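Local coordinates for galactan 1,3-beta-galactosidase (Phanerochaete chrysosporium, PDB 7BYS), which probably cleaves beta-1,3-linked galactose from galactan chains, as an exo-acting family 43 glycoside hydrolase that also carries a carbohydrate-binding module, at residues A[2-7]-A[394-399]; A[287-292]-A[352-357]. All blocks are in the same frame, centred on the assembly; numbering follows the deposited sequence.

Interaction 1 (A[2-7]-A[394-399]); sequences QIVSGA and SVPVKL
Gly6 and Ala7 lie opposite Val395 and Pro396, with Gly6 CA 5.8 Å from Val395 CA. Val4 to Ala7 form a type II beta turn, closed by a hydrogen bond from Ala7 N to Val4 O (3.2 Å). Trp9 NE1 also donates to Val4 O. The turn leans on strand 392-402, an outermost strand of its sheet. Val395 and Val397 make backbone hydrogen bonds to Leu357 and Val355 of strand 352-360. Pro396, between them, has no N-H, which suits the outward side of an edge strand.

The proline ring presses into the turn. Its CD lies 3.4 Å from Ser5 O, and its CG is 3.5 Å from Ala7 N. Ala7 CB meets the same CG at 3.9 Å. At the other flank, Val4 CG1 reaches Pro396 CB at 3.5 Å, the two side chains sliding past each other in opposite directions. Val4 is turned with CG1 anti to its backbone N (chi1 -175°), and this branch does the touching. Gly6 is the third residue of the turn, at phi 102°. A beta carbon there would run into Pro396 CD and the preceding carbonyl. An alanine in place of Pro396 would probably open a gap beside the turn, where CG and CD now meet Ser5 O, Ala7 N and Ala7 CB, with Val4 CG1 keeping only its contact to CB from this residue.

One water bridges the two backbones near Ser394, donating to Ser5 O (3.0 Å) and to Ser394 O (2.7 Å). Ser5 OG is hydrogen-bonded elsewhere, to Trp272 N. The arrangement is an interdomain one: a glycine-containing type II turn, tied by Ser5 to strand 269-276 of the catalytic beta-propeller, packs on the edge strand of the carbohydrate-binding module's beta sandwich.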
loop_
_atom_site.group_PDB
_atom_site.type_symbol
_atom_site.label_atom_id
_atom_site.label_comp_id
_atom_site.label_asym_id
_atom_site.label_seq_id
_atom_site.Cartn_x
_atom_site.Cartn_y
_atom_site.Cartn_z
ATOM N N GLN A 2 14.098 0.332 -8.343
ATOM C CA GLN A 2 13.685 1.402 -7.445
ATOM C C GLN A 2 12.213 1.215 -7.111
ATOM O O GLN A 2 11.373 1.165 -8.017
ATOM C CB GLN A 2 13.903 2.774 -8.087
ATOM C CG GLN A 2 15.345 3.261 -8.073
ATOM C CD GLN A 2 15.535 4.506 -8.915
ATOM O OE1 GLN A 2 14.898 4.666 -9.955
ATOM N NE2 GLN A 2 16.410 5.400 -8.466
ATOM N N ILE A 3 11.910 1.111 -5.821
ATOM C CA ILE A 3 10.537 1.066 -5.322
ATOM C C ILE A 3 10.192 2.464 -4.840
ATOM O O ILE A 3 10.788 2.958 -3.880
ATOM C CB ILE A 3 10.401 0.048 -4.180
ATOM C CG1 ILE A 3 10.697 -1.357 -4.707
ATOM C CG2 ILE A 3 8.997 0.120 -3.556
ATOM C CD1 ILE A 3 10.736 -2.399 -3.633
ATOM N N VAL A 4 9.216 3.096 -5.490
ATOM C CA VAL A 4 8.956 4.523 -5.329
ATOM C C VAL A 4 7.481 4.689 -4.959
ATOM O O VAL A 4 6.596 4.742 -5.819
ATOM C CB VAL A 4 9.325 5.319 -6.582
ATOM C CG1 VAL A 4 9.147 6.800 -6.319
ATOM C CG2 VAL A 4 10.765 5.004 -6.982
ATOM N N SER A 5 7.200 4.747 -3.661
ATOM C CA SER A 5 5.823 4.735 -3.181
ATOM C C SER A 5 5.090 6.002 -3.603
ATOM O O SER A 5 5.561 7.120 -3.378
ATOM C CB SER A 5 5.819 4.628 -1.663
ATOM O OG SER A 5 6.178 3.311 -1.286
ATOM N N GLY A 6 3.908 5.832 -4.176
ATOM C CA GLY A 6 3.101 6.930 -4.638
ATOM C C GLY A 6 3.160 7.145 -6.132
ATOM O O GLY A 6 2.262 7.785 -6.688
ATOM N N ALA A 7 4.183 6.620 -6.793
ATOM C CA ALA A 7 4.288 6.744 -8.235
ATOM C C ALA A 7 3.308 5.796 -8.918
ATOM O O ALA A 7 2.814 4.833 -8.325
ATOM C CB ALA A 7 5.709 6.407 -8.680
ATOM N N SER A 394 5.041 12.975 1.557
ATOM C CA SER A 394 5.730 13.211 0.295
ATOM C C SER A 394 5.109 12.405 -0.834
ATOM O O SER A 394 4.596 11.303 -0.623
ATOM C CB SER A 394 7.234 12.918 0.402
ATOM O OG SER A 394 7.453 11.519 0.551
ATOM N N VAL A 395 5.184 12.967 -2.039
ATOM C CA VAL A 395 4.815 12.251 -3.258
ATOM C C VAL A 395 5.929 12.406 -4.283
ATOM O O VAL A 395 6.609 13.443 -4.303
ATOM C CB VAL A 395 3.473 12.731 -3.842
ATOM C CG1 VAL A 395 2.315 12.384 -2.918
ATOM C CG2 VAL A 395 3.511 14.230 -4.150
ATOM N N PRO A 396 6.124 11.433 -5.163
ATOM C CA PRO A 396 7.275 11.468 -6.072
ATOM C C PRO A 396 6.919 11.932 -7.471
ATOM O O PRO A 396 5.791 11.739 -7.955
ATOM C CB PRO A 396 7.702 10.001 -6.115
ATOM C CG PRO A 396 6.387 9.267 -6.046
ATOM C CD PRO A 396 5.524 10.084 -5.094
ATOM N N VAL A 397 7.905 12.530 -8.133
ATOM C CA VAL A 397 7.814 12.882 -9.547
ATOM C C VAL A 397 9.175 12.640 -10.187
ATOM O O VAL A 397 10.215 12.934 -9.589
ATOM C CB VAL A 397 7.290 14.324 -9.756
ATOM C CG1 VAL A 397 8.247 15.357 -9.170
ATOM C CG2 VAL A 397 7.035 14.593 -11.238
ATOM N N LYS A 398 9.168 12.061 -11.389
ATOM C CA LYS A 398 10.394 11.749 -12.114
ATOM C C LYS A 398 10.712 12.904 -13.059
ATOM O O LYS A 398 9.925 13.204 -13.961
ATOM C CB LYS A 398 10.235 10.450 -12.898
ATOM C CG LYS A 398 11.570 9.783 -13.228
ATOM C CD LYS A 398 11.374 8.333 -13.673
ATOM C CE LYS A 398 10.437 8.259 -14.865
ATOM N NZ LYS A 398 9.357 7.250 -14.663
ATOM N N LEU A 399 11.855 13.553 -12.842
ATOM C CA LEU A 399 12.217 14.754 -13.586
ATOM C C LEU A 399 13.502 14.535 -14.374
ATOM O O LEU A 399 14.461 13.946 -13.869
ATOM C CB LEU A 399 12.409 15.943 -12.639
ATOM C CG LEU A 399 11.183 16.336 -11.806
ATOM C CD1 LEU A 399 11.487 17.518 -10.915
ATOM C CD2 LEU A 399 9.987 16.633 -12.701
HETATM O O HOH W 1 3.838 8.921 -1.751
#

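Interaction 2 (A[287-292]-A[352-357]); sequences ADVWSV and SHWVAL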
loop_
_atom_site.group_PDB
_atom_site.type_symbol
_atom_site.label_atom_id
_atom_site.label_comp_id
_atom_site.label_asym_id
_atom_site.label_seq_id
_atom_site.Cartn_x
_atom_site.Cartn_y
_atom_site.Cartn_z
ATOM N N ALA A 287 11.159 5.581 3.196
ATOM C CA ALA A 287 12.159 5.705 2.140
ATOM C C ALA A 287 11.429 6.029 0.848
ATOM O O ALA A 287 10.745 5.165 0.286
ATOM C CB ALA A 287 12.936 4.400 1.973
ATOM N N ASP A 288 11.579 7.271 0.367
ATOM C CA ASP A 288 10.899 7.677 -0.858
ATOM C C ASP A 288 11.330 6.823 -2.039
ATOM O O ASP A 288 10.526 6.548 -2.936
ATOM C CB ASP A 288 11.219 9.140 -1.195
ATOM C CG ASP A 288 10.795 10.121 -0.106
ATOM O OD1 ASP A 288 9.653 10.030 0.387
ATOM O OD2 ASP A 288 11.602 11.011 0.237
ATOM N N VAL A 289 12.591 6.387 -2.041
ATOM C CA VAL A 289 13.174 5.577 -3.102
ATOM C C VAL A 289 14.045 4.529 -2.425
ATOM O O VAL A 289 14.971 4.871 -1.685
ATOM C CB VAL A 289 14.033 6.438 -4.048
ATOM C CG1 VAL A 289 14.634 5.588 -5.151
ATOM C CG2 VAL A 289 13.212 7.580 -4.651
ATOM N N TRP A 290 13.750 3.255 -2.650
ATOM C CA TRP A 290 14.584 2.208 -2.081
ATOM C C TRP A 290 14.663 1.040 -3.044
ATOM O O TRP A 290 13.849 0.899 -3.955
ATOM C CB TRP A 290 14.118 1.758 -0.681
ATOM C CG TRP A 290 12.719 1.234 -0.599
ATOM C CD1 TRP A 290 11.568 1.967 -0.612
ATOM C CD2 TRP A 290 12.327 -0.132 -0.418
ATOM N NE1 TRP A 290 10.479 1.136 -0.479
ATOM C CE2 TRP A 290 10.917 -0.159 -0.354
ATOM C CE3 TRP A 290 13.025 -1.336 -0.328
ATOM C CZ2 TRP A 290 10.198 -1.345 -0.196
ATOM C CZ3 TRP A 290 12.309 -2.519 -0.176
ATOM C CH2 TRP A 290 10.916 -2.515 -0.101
ATOM N N SER A 291 15.673 0.200 -2.837
ATOM C CA SER A 291 15.896 -0.975 -3.665
ATOM C C SER A 291 15.807 -2.218 -2.796
ATOM O O SER A 291 16.091 -2.178 -1.597
ATOM C CB SER A 291 17.273 -0.921 -4.329
ATOM O OG SER A 291 17.336 0.154 -5.243
ATOM N N VAL A 292 15.416 -3.328 -3.410
ATOM C CA VAL A 292 15.218 -4.579 -2.697
ATOM C C VAL A 292 16.035 -5.664 -3.381
ATOM O O VAL A 292 16.163 -5.678 -4.611
ATOM C CB VAL A 292 13.718 -4.959 -2.612
ATOM C CG1 VAL A 292 13.143 -5.304 -3.988
ATOM C CG2 VAL A 292 13.518 -6.106 -1.638
ATOM N N SER A 352 17.460 11.158 -15.745
ATOM C CA SER A 352 16.183 11.190 -15.048
ATOM C C SER A 352 16.378 10.910 -13.564
ATOM O O SER A 352 17.154 10.031 -13.175
ATOM C CB SER A 352 15.230 10.166 -15.663
ATOM O OG SER A 352 14.096 9.983 -14.843
ATOM N N HIS A 353 15.671 11.671 -12.734
ATOM C CA HIS A 353 15.811 11.560 -11.292
ATOM C C HIS A 353 14.450 11.615 -10.622
ATOM O O HIS A 353 13.613 12.453 -10.963
ATOM C CB HIS A 353 16.700 12.683 -10.754
ATOM C CG HIS A 353 18.130 12.537 -11.164
ATOM N ND1 HIS A 353 19.088 11.993 -10.338
ATOM C CD2 HIS A 353 18.754 12.827 -12.330
ATOM C CE1 HIS A 353 20.248 11.968 -10.972
ATOM N NE2 HIS A 353 20.071 12.466 -12.183
ATOM N N TRP A 354 14.238 10.708 -9.668
ATOM C CA TRP A 354 13.073 10.806 -8.804
ATOM C C TRP A 354 13.258 11.954 -7.827
ATOM O O TRP A 354 14.315 12.095 -7.209
ATOM C CB TRP A 354 12.898 9.507 -8.028
ATOM C CG TRP A 354 12.269 8.450 -8.847
ATOM C CD1 TRP A 354 12.859 7.303 -9.296
ATOM C CD2 TRP A 354 10.926 8.433 -9.345
ATOM N NE1 TRP A 354 11.968 6.572 -10.030
ATOM C CE2 TRP A 354 10.770 7.237 -10.070
ATOM C CE3 TRP A 354 9.831 9.294 -9.216
ATOM C CZ2 TRP A 354 9.571 6.891 -10.684
ATOM C CZ3 TRP A 354 8.639 8.950 -9.833
ATOM C CH2 TRP A 354 8.518 7.759 -10.551
ATOM N N VAL A 355 12.218 12.768 -7.680
ATOM C CA VAL A 355 12.211 13.878 -6.740
ATOM C C VAL A 355 10.994 13.722 -5.836
ATOM O O VAL A 355 9.867 13.590 -6.322
ATOM C CB VAL A 355 12.191 15.231 -7.479
ATOM C CG1 VAL A 355 12.230 16.380 -6.491
ATOM C CG2 VAL A 355 13.369 15.323 -8.472
ATOM N N ALA A 356 11.225 13.723 -4.534
ATOM C CA ALA A 356 10.142 13.646 -3.566
ATOM C C ALA A 356 9.730 15.052 -3.153
ATOM O O ALA A 356 10.566 15.852 -2.724
ATOM C CB ALA A 356 10.575 12.850 -2.336
ATOM N N LEU A 357 8.444 15.343 -3.270
ATOM C CA LEU A 357 7.887 16.633 -2.877
ATOM C C LEU A 357 7.237 16.472 -1.506
ATOM O O LEU A 357 6.267 15.719 -1.363
ATOM C CB LEU A 357 6.865 17.121 -3.904
ATOM C CG LEU A 357 7.229 17.034 -5.388
ATOM C CD1 LEU A 357 6.091 17.594 -6.243
ATOM C CD2 LEU A 357 8.533 17.745 -5.671
#
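Asp288 meets Ala356 along its whole side chain. Its CB starts 3.9 Å from Ala356 CB. CG is nearer, at 3.5 Å, because chi1 of -60° places it beside the backbone N and anti to the carbonyl carbon. OD2 comes closest to the methyl, at 3.3 Å, while OD1 is 4.0 Å from it. These are packing contacts, and the polar work of the carboxylate lies elsewhere. OD2 is hydrogen-bonded to two tyrosine hydroxyls, those of Tyr358 and Tyr427. OD1 is hydrogen-bonded to Ser394 OG. The buried acid is thus gripped by three hydroxyls, which would hold the carboxylate's rotation fixed beside Ala356.

Strand 352-360 belongs to the four-stranded antiparallel sheet of the beta sandwich of the carbohydrate-binding module. Segment 287-292 leads from strand 283-284, in the last blade of the five-bladed beta-propeller of family 43 enzymes, into the hairpin 290-293/298-301. Ala356 and Trp354 point toward this connection. Val355 and Leu357 point away from it.

One residue on, Val289 takes up the packing. Its CG2, the branch beside the backbone N, touches Trp354 CB at 3.9 Å and lies obliquely to the indole. That ring also packs against Gln2, Val4 and Ala7.

In the fold
Both interactions are buried, and they join the N-terminal turn and the interdomain connection to one sheet of the binding module. Interaction 1 uses the edge strand 392-402, and interaction 2 its neighbour 352-360. Their centres lie about 6 Å apart. The segments 2-7 and 287-292 also hold each other: Ile3 N is 2.7 Å from Trp290 O, a probable hydrogen bond. Trp354 is common ground, since residues of both segments pack on it. The chemistry differs. Interaction 1 packs a proline ring on the side chains and backbone of a turn, with a water between carbonyls at the strand edge. Interaction 2 pairs a carboxylate, satisfied by hydroxyls, with a methyl, and adds valine-to-tryptophan packing.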